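Local structure of CBS domain-containing protein CBSX2, chloroplastic (Arabidopsis thaliana, 3SL7) at residues 16-21 against 39-44; 52-57 against 127-132. The protein is a plastid CBS-pair protein that probably modulates plant development by regulating the thioredoxin system. One frame throughout, in Å; residues are numbered along the deposited sequence.

How the interactions relate
From the N terminus, the chain runs through 16-21, turns into helix 25-35 and comes back as strand 39-43, so interaction 1 closes a short loop inside the first CBS repeat. Strand 49-54 then follows and pairs antiparallel with 39-43. Interaction 2 opens from its end, at 52-57, and reaches some seventy residues on to 127-132 in the second repeat. The two contacts therefore stand in series, neither nested nor crossed, with centres about 11 Å apart. They meet where Leu40 N lies 2.7 Å from Val53 O, a probable hydrogen bond, and where Phe129 packs on Gly39 and Leu40. Interaction 1 joins parts of one repeat; interaction 2 ties the two repeats together.

Interaction 1 (16-21 against 39-44)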
ATOM      1  N   LEU A  16     -12.040  -7.008  -1.640  1.00 35.63           N
ATOM      2  CA  LEU A  16     -11.288  -6.845  -2.879  1.00 36.88           C
ATOM      3  C   LEU A  16     -11.701  -5.568  -3.583  1.00 43.28           C
ATOM      4  O   LEU A  16     -12.821  -5.081  -3.408  1.00 40.67           O
ATOM      5  CB  LEU A  16     -11.506  -8.017  -3.841  1.00 30.38           C
ATOM      6  CG  LEU A  16     -11.144  -9.385  -3.270  1.00 36.63           C
ATOM      7  CD1 LEU A  16     -11.399 -10.569  -4.214  1.00 44.78           C
ATOM      8  CD2 LEU A  16      -9.795  -9.427  -2.571  1.00 29.72           C
ATOM      9  N   HIS A  17     -10.779  -5.036  -4.376  1.00 31.17           N
ATOM     10  CA  HIS A  17     -11.083  -3.938  -5.275  1.00 38.62           C
ATOM     11  C   HIS A  17     -10.752  -4.418  -6.675  1.00 42.09           C
ATOM     12  O   HIS A  17      -9.594  -4.691  -6.987  1.00 51.44           O
ATOM     13  CB  HIS A  17     -10.262  -2.718  -4.881  1.00 32.35           C
ATOM     14  CG  HIS A  17     -10.232  -2.488  -3.404  1.00 50.32           C
ATOM     15  ND1 HIS A  17     -11.361  -2.159  -2.680  1.00 37.16           N
ATOM     16  CD2 HIS A  17      -9.225  -2.583  -2.505  1.00 45.14           C
ATOM     17  CE1 HIS A  17     -11.042  -2.035  -1.405  1.00 46.29           C
ATOM     18  NE2 HIS A  17      -9.751  -2.291  -1.271  1.00 43.19           N
ATOM     19  N   VAL A  18     -11.779  -4.563  -7.504  1.00 27.79           N
ATOM     20  CA  VAL A  18     -11.604  -5.172  -8.809  1.00 30.67           C
ATOM     21  C   VAL A  18     -11.913  -4.175  -9.902  1.00 36.62           C
ATOM     22  O   VAL A  18     -12.659  -3.221  -9.688  1.00 29.39           O
ATOM     23  CB  VAL A  18     -12.528  -6.388  -9.002  1.00 24.56           C
ATOM     24  CG1 VAL A  18     -12.224  -7.476  -7.954  1.00 38.60           C
ATOM     25  CG2 VAL A  18     -13.978  -5.965  -8.923  1.00 28.76           C
ATOM     26  N   VAL A  19     -11.313  -4.395 -11.067  1.00 25.76           N
ATOM     27  CA  VAL A  19     -11.716  -3.701 -12.290  1.00 31.01           C
ATOM     28  C   VAL A  19     -11.913  -4.746 -13.375  1.00 34.11           C
ATOM     29  O   VAL A  19     -11.643  -5.929 -13.161  1.00 34.07           O
ATOM     30  CB  VAL A  19     -10.657  -2.681 -12.740  1.00 24.96           C
ATOM     31  CG1 VAL A  19     -10.555  -1.542 -11.723  1.00 24.58           C
ATOM     32  CG2 VAL A  19      -9.302  -3.369 -12.906  1.00 23.09           C
ATOM     33  N   LYS A  20     -12.386  -4.314 -14.538  1.00 26.99           N
ATOM     34  CA  LYS A  20     -12.545  -5.203 -15.673  1.00 32.83           C
ATOM     35  C   LYS A  20     -11.635  -4.748 -16.804  1.00 31.79           C
ATOM     36  O   LYS A  20     -11.107  -3.651 -16.755  1.00 30.99           O
ATOM     37  CB  LYS A  20     -13.998  -5.210 -16.124  1.00 38.28           C
ATOM     38  CG  LYS A  20     -14.969  -5.532 -15.005  1.00 40.61           C
ATOM     39  CD  LYS A  20     -16.378  -5.660 -15.543  1.00 44.30           C
ATOM     40  CE  LYS A  20     -17.362  -6.003 -14.443  1.00 56.00           C
ATOM     41  NZ  LYS A  20     -18.751  -6.073 -14.978  1.00 61.33           N
ATOM     42  N   PRO A  21     -11.431  -5.602 -17.817  1.00 26.43           N
ATOM     43  CA  PRO A  21     -10.562  -5.199 -18.921  1.00 28.98           C
ATOM     44  C   PRO A  21     -11.110  -3.943 -19.605  1.00 37.93           C
ATOM     45  O   PRO A  21     -10.353  -3.180 -20.194  1.00 32.95           O
ATOM     46  CB  PRO A  21     -10.627  -6.390 -19.864  1.00 27.21           C
ATOM     47  CG  PRO A  21     -10.893  -7.582 -18.916  1.00 27.92           C
ATOM     48  CD  PRO A  21     -11.862  -7.006 -17.923  1.00 28.98           C
ATOM     49  N   GLY A  39      -2.295  -2.114  -6.695  1.00 24.73           N
ATOM     50  CA  GLY A  39      -2.605  -3.083  -7.722  1.00 24.19           C
ATOM     51  C   GLY A  39      -4.020  -3.585  -7.573  1.00 28.18           C
ATOM     52  O   GLY A  39      -4.605  -3.506  -6.494  1.00 25.39           O
ATOM     53  N   LEU A  40      -4.567  -4.097  -8.666  1.00 26.13           N
ATOM     54  CA  LEU A  40      -5.959  -4.529  -8.701  1.00 27.94           C
ATOM     55  C   LEU A  40      -6.090  -5.806  -9.493  1.00 23.24           C
ATOM     56  O   LEU A  40      -5.509  -5.923 -10.577  1.00 28.31           O
ATOM     57  CB  LEU A  40      -6.806  -3.474  -9.413  1.00 35.58           C
ATOM     58  CG  LEU A  40      -6.866  -2.064  -8.834  1.00 31.80           C
ATOM     59  CD1 LEU A  40      -7.271  -1.085  -9.933  1.00 33.85           C
ATOM     60  CD2 LEU A  40      -7.837  -2.010  -7.668  1.00 24.93           C
ATOM     61  N   PRO A  41      -6.874  -6.763  -8.974  1.00 29.94           N
ATOM     62  CA  PRO A  41      -7.217  -7.916  -9.798  1.00 28.71           C
ATOM     63  C   PRO A  41      -8.198  -7.473 -10.864  1.00 34.44           C
ATOM     64  O   PRO A  41      -9.030  -6.594 -10.625  1.00 25.79           O
ATOM     65  CB  PRO A  41      -7.901  -8.875  -8.804  1.00 29.51           C
ATOM     66  CG  PRO A  41      -8.361  -8.020  -7.687  1.00 36.29           C
ATOM     67  CD  PRO A  41      -7.401  -6.872  -7.600  1.00 31.20           C
ATOM     68  N   VAL A  42      -8.089  -8.063 -12.045  1.00 27.54           N
ATOM     69  CA  VAL A  42      -9.030  -7.783 -13.111  1.00 24.88           C
ATOM     70  C   VAL A  42      -9.925  -8.996 -13.312  1.00 28.89           C
ATOM     71  O   VAL A  42      -9.432 -10.112 -13.483  1.00 27.50           O
ATOM     72  CB  VAL A  42      -8.290  -7.460 -14.421  1.00 22.00           C
ATOM     73  CG1 VAL A  42      -9.256  -6.895 -15.467  1.00 20.72           C
ATOM     74  CG2 VAL A  42      -7.141  -6.450 -14.143  1.00 28.02           C
ATOM     75  N   ILE A  43     -11.232  -8.780 -13.275  1.00 26.23           N
ATOM     76  CA  ILE A  43     -12.196  -9.846 -13.498  1.00 33.27           C
ATOM     77  C   ILE A  43     -13.029  -9.547 -14.735  1.00 41.81           C
ATOM     78  O   ILE A  43     -13.003  -8.423 -15.244  1.00 35.61           O
ATOM     79  CB  ILE A  43     -13.163  -9.975 -12.308  1.00 32.36           C
ATOM     80  CG1 ILE A  43     -13.845  -8.625 -12.043  1.00 33.22           C
ATOM     81  CG2 ILE A  43     -12.418 -10.442 -11.078  1.00 27.88           C
ATOM     82  CD1 ILE A  43     -15.075  -8.723 -11.167  1.00 33.37           C
ATOM     83  N   ASP A  44     -13.761 -10.547 -15.225  1.00 29.78           N
ATOM     84  CA  ASP A  44     -14.766 -10.285 -16.239  1.00 35.49           C
ATOM     85  C   ASP A  44     -16.114 -10.150 -15.564  1.00 35.89           C
ATOM     86  O   ASP A  44     -16.209 -10.173 -14.333  1.00 38.66           O
ATOM     87  CB  ASP A  44     -14.786 -11.351 -17.336  1.00 36.67           C
ATOM     88  CG  ASP A  44     -15.233 -12.717 -16.835  1.00 45.82           C
ATOM     89  OD1 ASP A  44     -15.757 -12.818 -15.701  1.00 36.92           O
ATOM     90  OD2 ASP A  44     -15.076 -13.698 -17.599  1.00 34.63           O
TER
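Val19 lies against Val42 as a single parallel beta bridge, held by both its N-H and its C=O. Val19 N reaches Pro41 O at 3.2 Å. Ile43 N in turn gives its hydrogen to Val19 O at 2.9 Å, a fairly straight bond (158° at the hydrogen). From residue 17 to 21 and from 40 to 44 the two runs head 54° apart, so the match stays local and side chains do the rest.

Leu40 straddles the start of the loop with its two methyls: CD2 fits against O and CB of His17, while Leu40 CD1 meets Val19 CG1 at 3.8 Å. The Pro41 ring brings its CD to 3.2 Å from His17 O and its CG beside Val18 CG1, crossing that valine at about a right angle. Ile43 has CG1 between its backbone N and carbonyl carbon (chi1 55°), which swings Ile43 CD1 back onto Val18 CG2, 3.7 Å away. Trimmed to an alanine, position 43 would probably leave a gap beside Val18, its CG2 without the Ile43 CD1 methyl. At the other end Val42 CG1 fills the hollow between Val19 O, Pro21 N and Pro21 CD, 3.6 Å from the last.

Leu31 of helix 25-35 packs against both Val19 and Leu40, and Leu141 of strand 141-146 against Val18 and Pro41. Val42 rests on Val50 and Val53 of the neighbouring strand 49-54, placing the contact between helix and sheets.

Interaction 2 (52-57 against 127-132); sequences VVSDYD and TKFRRL. With ACT (acetate ion), chain C.
Phe129 meets Val52 across this contact, and the residues before it set up its place. Thr127 starts a type I turn that ends at Arg130, and Thr127 OG1 accepts from Phe129 N at 3.3 Å, an ST turn. Lys128 comes next, bent toward the Tyr56 ring, though its modelled closeness there is doubtful.

Phe129 then swings its ring in with CG anti to the backbone N (chi1 -164°). Val52 sits squarely over one face, a CH-pi contact with Val52 CB 3.5 Å from the centroid of the Phe129 ring, and Val52 CG1 lies 3.6 Å from Phe129 CE2. In the ring plane, at the edge, Ser54 OG lies 3.3 Å from Phe129 CD1; Val53 O also approaches the edge. On the opposite face NH1 of Arg131 lies above the ring, offset toward its rim.

From Arg131, NH1 donates to a water whose oxygen is also 2.9 Å from Ser54 OG, a hydrogen bond that bridges the segments. Arg131 NE points to an acetate ion, probably from the crystallisation liquor, with weak bonds to both oxygens, and NH2 bonds Thr38 OG1. A CBS pair, or Bateman module, packs its two repeats together as seen here, and in relatives the clefts between them often bind adenine nucleotides; this site is consistent with such a cleft.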
ATOM      1  N   VAL A  52      -4.297  -9.083 -13.691  1.00 19.28           N
ATOM      2  CA  VAL A  52      -3.982  -8.163 -12.615  1.00 21.35           C
ATOM      3  C   VAL A  52      -3.381  -6.927 -13.264  1.00 31.90           C
ATOM      4  O   VAL A  52      -2.808  -7.004 -14.353  1.00 30.07           O
ATOM      5  CB  VAL A  52      -2.967  -8.772 -11.615  1.00 20.97           C
ATOM      6  CG1 VAL A  52      -3.563 -10.030 -10.940  1.00 29.65           C
ATOM      7  CG2 VAL A  52      -1.667  -9.120 -12.323  1.00 29.25           C
ATOM      8  N   VAL A  53      -3.515  -5.786 -12.601  1.00 25.79           N
ATOM      9  CA  VAL A  53      -2.973  -4.537 -13.145  1.00 26.61           C
ATOM     10  C   VAL A  53      -2.496  -3.674 -11.995  1.00 27.46           C
ATOM     11  O   VAL A  53      -3.117  -3.651 -10.929  1.00 29.58           O
ATOM     12  CB  VAL A  53      -4.013  -3.792 -14.024  1.00 26.01           C
ATOM     13  CG1 VAL A  53      -5.168  -3.275 -13.177  1.00 28.28           C
ATOM     14  CG2 VAL A  53      -3.330  -2.660 -14.786  1.00 24.30           C
ATOM     15  N   SER A  54      -1.363  -3.007 -12.195  1.00 25.91           N
ATOM     16  CA  SER A  54      -0.756  -2.201 -11.154  1.00 30.97           C
ATOM     17  C   SER A  54      -0.641  -0.751 -11.540  1.00 30.01           C
ATOM     18  O   SER A  54      -0.794  -0.408 -12.713  1.00 31.42           O
ATOM     19  CB  SER A  54       0.643  -2.724 -10.861  1.00 38.95           C
ATOM     20  OG  SER A  54       0.572  -4.053 -10.399  1.00 42.79           O
ATOM     21  N   ASP A  55      -0.347   0.098 -10.555  1.00 33.93           N
ATOM     22  CA  ASP A  55      -0.085   1.509 -10.837  1.00 36.43           C
ATOM     23  C   ASP A  55       1.029   1.662 -11.880  1.00 37.91           C
ATOM     24  O   ASP A  55       0.936   2.511 -12.752  1.00 38.20           O
ATOM     25  CB  ASP A  55       0.239   2.302  -9.560  1.00 35.25           C
ATOM     26  CG  ASP A  55       1.236   1.590  -8.650  1.00 45.13           C
ATOM     27  OD1 ASP A  55       1.872   0.602  -9.078  1.00 41.71           O
ATOM     28  OD2 ASP A  55       1.389   2.034  -7.494  1.00 50.60           O
ATOM     29  N   TYR A  56       2.060   0.822 -11.802  1.00 41.27           N
ATOM     30  CA  TYR A  56       3.172   0.877 -12.752  1.00 39.53           C
ATOM     31  C   TYR A  56       2.748   0.533 -14.187  1.00 43.31           C
ATOM     32  O   TYR A  56       3.418   0.912 -15.146  1.00 46.44           O
ATOM     33  CB  TYR A  56       4.367   0.009 -12.290  1.00 40.40           C
ATOM     34  CG  TYR A  56       4.055  -1.434 -11.955  1.00 50.43           C
ATOM     35  CD1 TYR A  56       4.105  -1.893 -10.641  1.00 53.60           C
ATOM     36  CD2 TYR A  56       3.721  -2.348 -12.949  1.00 69.35           C
ATOM     37  CE1 TYR A  56       3.823  -3.221 -10.332  1.00 51.03           C
ATOM     38  CE2 TYR A  56       3.434  -3.674 -12.645  1.00 69.78           C
ATOM     39  CZ  TYR A  56       3.490  -4.105 -11.339  1.00 62.59           C
ATOM     40  OH  TYR A  56       3.204  -5.425 -11.041  1.00 74.21           O
ATOM     41  N   ASP A  57       1.631  -0.169 -14.334  1.00 26.31           N
ATOM     42  CA  ASP A  57       1.098  -0.477 -15.658  1.00 26.05           C
ATOM     43  C   ASP A  57       0.280   0.691 -16.173  1.00 32.00           C
ATOM     44  O   ASP A  57       0.389   1.075 -17.334  1.00 36.93           O
ATOM     45  CB  ASP A  57       0.194  -1.708 -15.605  1.00 31.35           C
ATOM     46  CG  ASP A  57       0.931  -2.963 -15.192  1.00 38.98           C
ATOM     47  OD1 ASP A  57       2.057  -3.181 -15.687  1.00 40.86           O
ATOM     48  OD2 ASP A  57       0.371  -3.733 -14.375  1.00 40.35           O
ATOM     49  N   THR A 127       6.097 -13.193  -7.977  1.00 56.69           N
ATOM     50  CA  THR A 127       5.276 -12.428  -8.914  1.00 54.78           C
ATOM     51  C   THR A 127       5.499 -10.925  -8.723  1.00 51.92           C
ATOM     52  O   THR A 127       5.540 -10.458  -7.582  1.00 49.69           O
ATOM     53  CB  THR A 127       3.783 -12.755  -8.723  1.00 52.80           C
ATOM     54  OG1 THR A 127       2.992 -11.876  -9.533  1.00 70.03           O
ATOM     55  CG2 THR A 127       3.379 -12.573  -7.269  1.00 49.91           C
ATOM     56  N   LYS A 128       5.648 -10.172  -9.818  1.00 52.28           N
ATOM     57  CA  LYS A 128       5.876  -8.727  -9.706  1.00 49.93           C
ATOM     58  C   LYS A 128       4.682  -8.059  -9.036  1.00 46.01           C
ATOM     59  O   LYS A 128       4.821  -7.051  -8.344  1.00 44.85           O
ATOM     60  CB  LYS A 128       6.170  -8.079 -11.068  1.00 52.74           C
ATOM     61  CG  LYS A 128       6.817  -6.703 -10.941  1.00 72.83           C
ATOM     62  CD  LYS A 128       7.156  -6.082 -12.291  1.00 95.60           C
ATOM     63  CE  LYS A 128       5.940  -5.436 -12.923  1.00104.93           C
ATOM     64  NZ  LYS A 128       6.336  -4.491 -14.001  1.00103.97           N
ATOM     65  N   PHE A 129       3.507  -8.656  -9.217  1.00 45.60           N
ATOM     66  CA  PHE A 129       2.295  -8.159  -8.587  1.00 42.58           C
ATOM     67  C   PHE A 129       2.363  -8.223  -7.056  1.00 40.84           C
ATOM     68  O   PHE A 129       1.681  -7.461  -6.375  1.00 42.22           O
ATOM     69  CB  PHE A 129       1.092  -8.931  -9.117  1.00 43.40           C
ATOM     70  CG  PHE A 129      -0.218  -8.267  -8.846  1.00 41.15           C
ATOM     71  CD1 PHE A 129      -0.437  -6.953  -9.244  1.00 39.83           C
ATOM     72  CD2 PHE A 129      -1.239  -8.955  -8.221  1.00 40.80           C
ATOM     73  CE1 PHE A 129      -1.648  -6.333  -9.002  1.00 40.09           C
ATOM     74  CE2 PHE A 129      -2.460  -8.347  -7.971  1.00 51.96           C
ATOM     75  CZ  PHE A 129      -2.666  -7.029  -8.361  1.00 40.76           C
ATOM     76  N   ARG A 130       3.187  -9.124  -6.520  1.00 42.60           N
ATOM     77  CA  ARG A 130       3.371  -9.238  -5.067  1.00 41.58           C
ATOM     78  C   ARG A 130       2.072  -9.490  -4.290  1.00 39.69           C
ATOM     79  O   ARG A 130       1.975  -9.201  -3.097  1.00 38.22           O
ATOM     80  CB  ARG A 130       4.046  -7.987  -4.521  1.00 53.07           C
ATOM     81  CG  ARG A 130       5.443  -7.739  -5.077  1.00 62.71           C
ATOM     82  CD  ARG A 130       6.476  -8.653  -4.434  1.00 90.54           C
ATOM     83  NE  ARG A 130       7.176  -7.986  -3.339  1.00109.39           N
ATOM     84  CZ  ARG A 130       8.291  -7.279  -3.494  1.00117.15           C
ATOM     85  NH1 ARG A 130       8.833  -7.153  -4.697  1.00125.96           N
ATOM     86  NH2 ARG A 130       8.867  -6.702  -2.447  1.00112.33           N
ATOM     87  N   ARG A 131       1.064  -9.991  -4.983  1.00 30.79           N
ATOM     88  CA  ARG A 131      -0.139 -10.520  -4.349  1.00 29.15           C
ATOM     89  C   ARG A 131      -0.519 -11.740  -5.160  1.00 28.36           C
ATOM     90  O   ARG A 131      -0.116 -11.857  -6.312  1.00 31.01           O
ATOM     91  CB  ARG A 131      -1.281  -9.510  -4.409  1.00 27.44           C
ATOM     92  CG  ARG A 131      -0.905  -8.106  -4.013  1.00 44.77           C
ATOM     93  CD  ARG A 131      -1.948  -7.135  -4.534  1.00 44.60           C
ATOM     94  NE  ARG A 131      -1.693  -5.763  -4.110  1.00 49.18           N
ATOM     95  CZ  ARG A 131      -0.917  -4.903  -4.765  1.00 41.75           C
ATOM     96  NH1 ARG A 131      -0.298  -5.271  -5.878  1.00 40.81           N
ATOM     97  NH2 ARG A 131      -0.757  -3.673  -4.303  1.00 50.24           N
ATOM     98  N   LEU A 132      -1.298 -12.639  -4.568  1.00 22.91           N
ATOM     99  CA  LEU A 132      -1.785 -13.807  -5.271  1.00 23.09           C
ATOM    100  C   LEU A 132      -3.293 -13.796  -5.213  1.00 24.26           C
ATOM    101  O   LEU A 132      -3.865 -13.921  -4.141  1.00 30.44           O
ATOM    102  CB  LEU A 132      -1.256 -15.091  -4.637  1.00 21.74           C
ATOM    103  CG  LEU A 132       0.260 -15.243  -4.696  1.00 29.12           C
ATOM    104  CD1 LEU A 132       0.724 -16.365  -3.763  1.00 24.77           C
ATOM    105  CD2 LEU A 132       0.695 -15.513  -6.126  1.00 35.55           C
TER
HETATM  106  C   ACT C   2      -4.037  -5.181  -1.700  1.00 46.17           C
HETATM  107  O   ACT C   2      -2.984  -4.707  -1.228  1.00 44.53           O
HETATM  108  OXT ACT C   2      -3.998  -5.453  -2.917  1.00 52.92           O
HETATM  109  CH3 ACT C   2      -5.262  -5.420  -0.859  1.00 44.93           C
HETATM  110  O   HOH W   1       1.833  -3.822  -7.766  1.00 45.76           O